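Local coordinates for Alr4995 protein (Nostoc sp., PDB 6LRF) that probably acts as a bifunctional enzyme, an arginine dihydrolase of the guanidine-modifying superfamily joined to an ornithine cyclodeaminase, at residues R4-M9 and H51-L56; G73-D78 and L267-P272. One frame throughout, in Å; residues are numbered along the deposited sequence.

Contact 1 (R4-M9 and H51-L56)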
loop_
_atom_site.group_PDB
_atom_site.type_symbol
_atom_site.label_atom_id
_atom_site.label_comp_id
_atom_site.label_asym_id
_atom_site.label_seq_id
_atom_site.Cartn_x
_atom_site.Cartn_y
_atom_site.Cartn_z
ATOM N N ARG B 4 -25.760 -52.982 33.163
ATOM C CA ARG B 4 -25.259 -53.954 32.182
ATOM C C ARG B 4 -25.137 -53.376 30.763
ATOM O O ARG B 4 -25.737 -53.894 29.807
ATOM C CB ARG B 4 -26.164 -55.190 32.147
ATOM C CG ARG B 4 -26.301 -55.896 33.489
ATOM C CD ARG B 4 -26.478 -57.410 33.311
ATOM N NE ARG B 4 -27.701 -57.765 32.589
ATOM C CZ ARG B 4 -27.726 -58.301 31.373
ATOM N NH1 ARG B 4 -28.891 -58.586 30.809
ATOM N NH2 ARG B 4 -26.591 -58.563 30.726
ATOM N N ILE B 5 -24.333 -52.328 30.626
ATOM C CA ILE B 5 -24.170 -51.617 29.355
ATOM C C ILE B 5 -23.327 -52.408 28.343
ATOM O O ILE B 5 -22.303 -52.986 28.702
ATOM C CB ILE B 5 -23.529 -50.223 29.594
ATOM C CG1 ILE B 5 -24.398 -49.403 30.556
ATOM C CG2 ILE B 5 -23.337 -49.473 28.283
ATOM C CD1 ILE B 5 -23.798 -48.065 30.949
ATOM N N ARG B 6 -23.769 -52.435 27.085
ATOM C CA ARG B 6 -23.039 -53.128 26.021
ATOM C C ARG B 6 -22.449 -52.155 24.997
ATOM O O ARG B 6 -23.115 -51.213 24.570
ATOM C CB ARG B 6 -23.951 -54.121 25.289
ATOM C CG ARG B 6 -24.780 -55.025 26.196
ATOM C CD ARG B 6 -25.650 -55.976 25.369
ATOM N NE ARG B 6 -24.878 -57.021 24.699
ATOM C CZ ARG B 6 -24.660 -58.232 25.211
ATOM N NH1 ARG B 6 -25.143 -58.552 26.415
ATOM N NH2 ARG B 6 -23.951 -59.119 24.521
ATOM N N PHE B 7 -21.208 -52.409 24.596
ATOM C CA PHE B 7 -20.554 -51.687 23.504
ATOM C C PHE B 7 -20.185 -52.653 22.401
ATOM O O PHE B 7 -19.820 -53.795 22.670
ATOM C CB PHE B 7 -19.289 -50.971 23.974
ATOM C CG PHE B 7 -19.551 -49.819 24.886
ATOM C CD1 PHE B 7 -19.676 -48.529 24.376
ATOM C CD2 PHE B 7 -19.676 -50.021 26.256
ATOM C CE1 PHE B 7 -19.924 -47.450 25.215
ATOM C CE2 PHE B 7 -19.920 -48.948 27.113
ATOM C CZ PHE B 7 -20.044 -47.655 26.589
ATOM N N LEU B 8 -20.280 -52.189 21.162
ATOM C CA LEU B 8 -19.849 -52.969 20.014
ATOM C C LEU B 8 -18.472 -52.511 19.565
ATOM O O LEU B 8 -18.254 -51.308 19.405
ATOM C CB LEU B 8 -20.837 -52.809 18.879
ATOM C CG LEU B 8 -20.481 -53.518 17.593
ATOM C CD1 LEU B 8 -20.495 -55.013 17.853
ATOM C CD2 LEU B 8 -21.489 -53.122 16.560
HETATM N N MSE B 9 -17.547 -53.450 19.372
HETATM C CA MSE B 9 -16.227 -53.124 18.824
HETATM C C MSE B 9 -15.857 -54.069 17.695
HETATM O O MSE B 9 -16.622 -54.953 17.333
HETATM C CB MSE B 9 -15.152 -53.170 19.909
HETATM C CG MSE B 9 -15.375 -52.162 21.011
HETATM SE SE MSE B 9 -13.930 -52.068 22.351
HETATM C CE MSE B 9 -12.450 -51.450 21.208
ATOM N N HIS B 51 -15.596 -52.367 32.676
ATOM C CA HIS B 51 -16.698 -51.517 33.128
ATOM C C HIS B 51 -17.992 -51.778 32.365
ATOM O O HIS B 51 -19.020 -51.165 32.648
ATOM C CB HIS B 51 -16.323 -50.040 33.008
ATOM C CG HIS B 51 -15.119 -49.656 33.811
ATOM N ND1 HIS B 51 -13.836 -49.733 33.313
ATOM C CD2 HIS B 51 -15.004 -49.198 35.080
ATOM C CE1 HIS B 51 -12.982 -49.334 34.239
ATOM N NE2 HIS B 51 -13.665 -49.007 35.322
ATOM N N ALA B 52 -17.940 -52.695 31.406
ATOM C CA ALA B 52 -19.095 -52.964 30.566
ATOM C C ALA B 52 -18.940 -54.246 29.749
ATOM O O ALA B 52 -17.873 -54.857 29.721
ATOM C CB ALA B 52 -19.351 -51.766 29.632
ATOM N N ILE B 53 -20.023 -54.625 29.073
ATOM C CA ILE B 53 -20.051 -55.769 28.173
ATOM C C ILE B 53 -19.610 -55.335 26.782
ATOM O O ILE B 53 -20.034 -54.280 26.303
ATOM C CB ILE B 53 -21.476 -56.382 28.090
ATOM C CG1 ILE B 53 -21.997 -56.752 29.484
ATOM C CG2 ILE B 53 -21.513 -57.577 27.142
ATOM C CD1 ILE B 53 -23.511 -57.081 29.512
ATOM N N VAL B 54 -18.779 -56.131 26.118
ATOM C CA VAL B 54 -18.347 -55.766 24.771
ATOM C C VAL B 54 -18.618 -56.881 23.773
ATOM O O VAL B 54 -18.067 -57.968 23.887
ATOM C CB VAL B 54 -16.834 -55.400 24.723
ATOM C CG1 VAL B 54 -16.392 -55.092 23.292
ATOM C CG2 VAL B 54 -16.524 -54.230 25.654
ATOM N N ASP B 55 -19.480 -56.607 22.800
ATOM C CA ASP B 55 -19.669 -57.496 21.669
ATOM C C ASP B 55 -18.692 -57.127 20.575
ATOM O O ASP B 55 -18.202 -55.998 20.525
ATOM C CB ASP B 55 -21.095 -57.419 21.129
ATOM C CG ASP B 55 -22.128 -57.925 22.120
ATOM O OD1 ASP B 55 -21.815 -58.854 22.907
ATOM O OD2 ASP B 55 -23.259 -57.392 22.104
ATOM N N LEU B 56 -18.423 -58.078 19.690
ATOM C CA LEU B 56 -17.483 -57.865 18.606
ATOM C C LEU B 56 -18.122 -58.213 17.273
ATOM O O LEU B 56 -18.872 -59.179 17.191
ATOM C CB LEU B 56 -16.220 -58.702 18.818
ATOM C CG LEU B 56 -15.438 -58.501 20.122
ATOM C CD1 LEU B 56 -14.263 -59.467 20.157
ATOM C CD2 LEU B 56 -14.938 -57.065 20.261
#
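Asp55 OD2 is gripped by two nitrogens of one guanidinium group: Arg6 NE reaches it at 3.1 Å, with OD2 in the guanidinium plane, and Arg6 NH2 adds a weak bond. The same NH2 meets Asp55 OD1 at 2.7 Å on its syn lone pair, completing a side-on salt bridge in which guanidinium and carboxylate planes are turned 39° apart. A bend at chi3 (71°) folds the arginine across Ile53, whose CG2 lies over the centre of one guanidinium face, 3.7 Å from CZ of Arg6. Replacing Arg6 by alanine is likely to leave the Asp55 carboxylate without this charged mate and to uncover Ile53 CG2. Beneath this pair, strands 6-9 and 53-56 run parallel, joined by four backbone bonds, from Ile53 N to Ile5 O through to Met9 N to Asp55 O. On the other face Ala52 CB touches the Phe7 ring at its edge, 3.8 Å from CD2, and selenomethionine Met9 lays CG against Val54 CG1, with Trp41 of helix 34-49 touching Met9 and Tyr45 touching Val54. The parallel pair thus has two chemically distinct faces, one carrying an ion pair over aliphatic carbon, with Trp100 of helix 93-103 touching Asp55 and Leu8, the other packed apolarly against helix 34-49.

Contact 2 (G73-D78 and L267-P272)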
loop_
_atom_site.group_PDB
_atom_site.type_symbol
_atom_site.label_atom_id
_atom_site.label_comp_id
_atom_site.label_asym_id
_atom_site.label_seq_id
_atom_site.Cartn_x
_atom_site.Cartn_y
_atom_site.Cartn_z
ATOM N N GLY B 73 -23.841 -47.310 12.670
ATOM C CA GLY B 73 -25.171 -46.757 12.600
ATOM C C GLY B 73 -25.478 -46.086 13.925
ATOM O O GLY B 73 -24.606 -45.931 14.772
ATOM N N LEU B 74 -26.732 -45.710 14.111
ATOM C CA LEU B 74 -27.141 -44.954 15.281
ATOM C C LEU B 74 -28.209 -45.732 16.021
ATOM O O LEU B 74 -29.231 -46.085 15.438
ATOM C CB LEU B 74 -27.676 -43.581 14.859
ATOM C CG LEU B 74 -28.412 -42.825 15.964
ATOM C CD1 LEU B 74 -27.452 -42.458 17.066
ATOM C CD2 LEU B 74 -29.061 -41.600 15.381
ATOM N N VAL B 75 -27.985 -45.984 17.302
ATOM C CA VAL B 75 -28.870 -46.852 18.061
ATOM C C VAL B 75 -29.687 -46.078 19.095
ATOM O O VAL B 75 -29.139 -45.296 19.867
ATOM C CB VAL B 75 -28.057 -47.954 18.784
ATOM C CG1 VAL B 75 -28.943 -48.717 19.775
ATOM C CG2 VAL B 75 -27.422 -48.893 17.770
ATOM N N LEU B 76 -30.998 -46.301 19.124
ATOM C CA LEU B 76 -31.823 -45.827 20.241
ATOM C C LEU B 76 -32.885 -46.876 20.568
ATOM O O LEU B 76 -33.718 -47.185 19.720
ATOM C CB LEU B 76 -32.498 -44.491 19.913
ATOM C CG LEU B 76 -33.320 -43.899 21.069
ATOM C CD1 LEU B 76 -32.454 -43.647 22.301
ATOM C CD2 LEU B 76 -34.059 -42.639 20.655
ATOM N N GLY B 77 -32.872 -47.402 21.791
ATOM C CA GLY B 77 -33.807 -48.455 22.162
ATOM C C GLY B 77 -33.593 -49.693 21.300
ATOM O O GLY B 77 -32.468 -50.182 21.158
ATOM N N ASP B 78 -34.665 -50.185 20.699
ATOM C CA ASP B 78 -34.565 -51.355 19.823
ATOM C C ASP B 78 -34.416 -50.955 18.344
ATOM O O ASP B 78 -34.425 -51.813 17.466
ATOM C CB ASP B 78 -35.792 -52.268 19.997
ATOM C CG ASP B 78 -35.960 -52.793 21.443
ATOM O OD1 ASP B 78 -37.120 -53.036 21.838
ATOM O OD2 ASP B 78 -34.955 -52.969 22.181
ATOM N N LEU B 267 -19.261 -48.504 19.818
ATOM C CA LEU B 267 -20.642 -48.089 19.630
ATOM C C LEU B 267 -21.458 -48.578 20.824
ATOM O O LEU B 267 -21.493 -49.778 21.107
ATOM C CB LEU B 267 -21.191 -48.640 18.318
ATOM C CG LEU B 267 -22.657 -48.353 18.004
ATOM C CD1 LEU B 267 -22.911 -46.861 17.849
ATOM C CD2 LEU B 267 -23.067 -49.098 16.759
ATOM N N ARG B 268 -22.087 -47.658 21.546
ATOM C CA ARG B 268 -22.957 -48.051 22.648
ATOM C C ARG B 268 -24.284 -48.584 22.100
ATOM O O ARG B 268 -25.037 -47.851 21.458
ATOM C CB ARG B 268 -23.194 -46.873 23.592
ATOM C CG ARG B 268 -24.197 -47.152 24.699
ATOM C CD ARG B 268 -23.992 -46.227 25.893
ATOM N NE ARG B 268 -25.017 -46.439 26.918
ATOM C CZ ARG B 268 -24.879 -46.081 28.191
ATOM N NH1 ARG B 268 -23.757 -45.501 28.593
ATOM N NH2 ARG B 268 -25.853 -46.316 29.062
ATOM N N VAL B 269 -24.568 -49.862 22.327
ATOM C CA VAL B 269 -25.766 -50.446 21.732
ATOM C C VAL B 269 -26.896 -50.579 22.770
ATOM O O VAL B 269 -28.000 -51.035 22.453
ATOM C CB VAL B 269 -25.449 -51.802 21.094
ATOM C CG1 VAL B 269 -24.665 -51.595 19.827
ATOM C CG2 VAL B 269 -24.652 -52.676 22.074
ATOM N N THR B 270 -26.600 -50.148 23.995
ATOM C CA THR B 270 -27.570 -50.057 25.093
ATOM C C THR B 270 -27.962 -48.610 25.356
ATOM O O THR B 270 -27.355 -47.932 26.185
ATOM C CB THR B 270 -27.001 -50.664 26.408
ATOM O OG1 THR B 270 -26.771 -52.058 26.215
ATOM C CG2 THR B 270 -27.976 -50.488 27.573
ATOM N N GLU B 271 -28.979 -48.140 24.634
ATOM C CA GLU B 271 -29.473 -46.769 24.763
ATOM C C GLU B 271 -30.952 -46.788 25.110
ATOM O O GLU B 271 -31.800 -46.907 24.220
ATOM C CB GLU B 271 -29.260 -45.970 23.461
ATOM C CG GLU B 271 -27.808 -45.806 23.018
ATOM C CD GLU B 271 -27.033 -44.824 23.883
ATOM O OE1 GLU B 271 -27.541 -44.449 24.969
ATOM O OE2 GLU B 271 -25.921 -44.419 23.473
ATOM N N PRO B 272 -31.272 -46.687 26.409
ATOM C CA PRO B 272 -32.678 -46.743 26.833
ATOM C C PRO B 272 -33.469 -45.528 26.356
ATOM O O PRO B 272 -32.938 -44.414 26.315
ATOM C CB PRO B 272 -32.586 -46.778 28.367
ATOM C CG PRO B 272 -31.167 -47.232 28.667
ATOM C CD PRO B 272 -30.338 -46.673 27.551
HETATM O O HOH W 1 -30.639 -49.966 22.847
#
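Chi1 of 170° sets Val75 CG1 anti to its backbone N and lays this methyl against Val269 O at 3.7 Å, while CG2 approaches CG1 of Val269 at 4.4 Å. Leu267 brings CD1 to within 3.6 Å of Gly73 O. In Glu271 a bend at chi2 (-73°) turns the chain back after CG has passed Val75 O at 3.5 Å. Its carboxylate therefore leads away from strand 73-76 and forms a salt bridge with Arg127. The one direct hydrogen bond between the segments runs from Gly77 N to Glu271 O, 2.7 Å long and in the carbonyl plane. Next to it a water donates to Val269 O at 2.9 Å and accepts from Glu271 N; it also lies unusually close to Gly77 O, so the detail of that link, which would join backbone groups of both segments, is doubtful. Arg268 NE, in turn, bonds Thr270 O at 2.9 Å, a nearly straight bond with the acceptor in the guanidinium plane, which ties this side chain to the bend that follows strand 267-268. Phe101 of helix 93-103 touches both Val75 and Leu267. The arrangement joins edge strands of two separate small sheets by side-chain packing, one direct backbone bond and probably a water between the segments, consistent with the five-bladed alpha/beta propeller of the guanidine-modifying enzymes.

How the contacts relate
Contact 1 is complete by residue 56, ahead of the first residue of contact 2 at 73; strands 53-56 and 73-76 are consecutive, and the contact centres lie about 11 Å apart. They meet in one small mixed sheet of order 53-56, 6-9, 267-268: strand 6-9 is its middle member, parallel to 53-56 and antiparallel to 267-268, with Leu8 N probably hydrogen-bonded to Leu267 O. Strand 73-76 belongs to the next sheet, with 79-82 and 107-109, and helix 93-103 touches both contacts. The N-terminal strand is thereby held beside the strand at residues 267-268, bringing together the distant ends of what is probably the dihydrolase region.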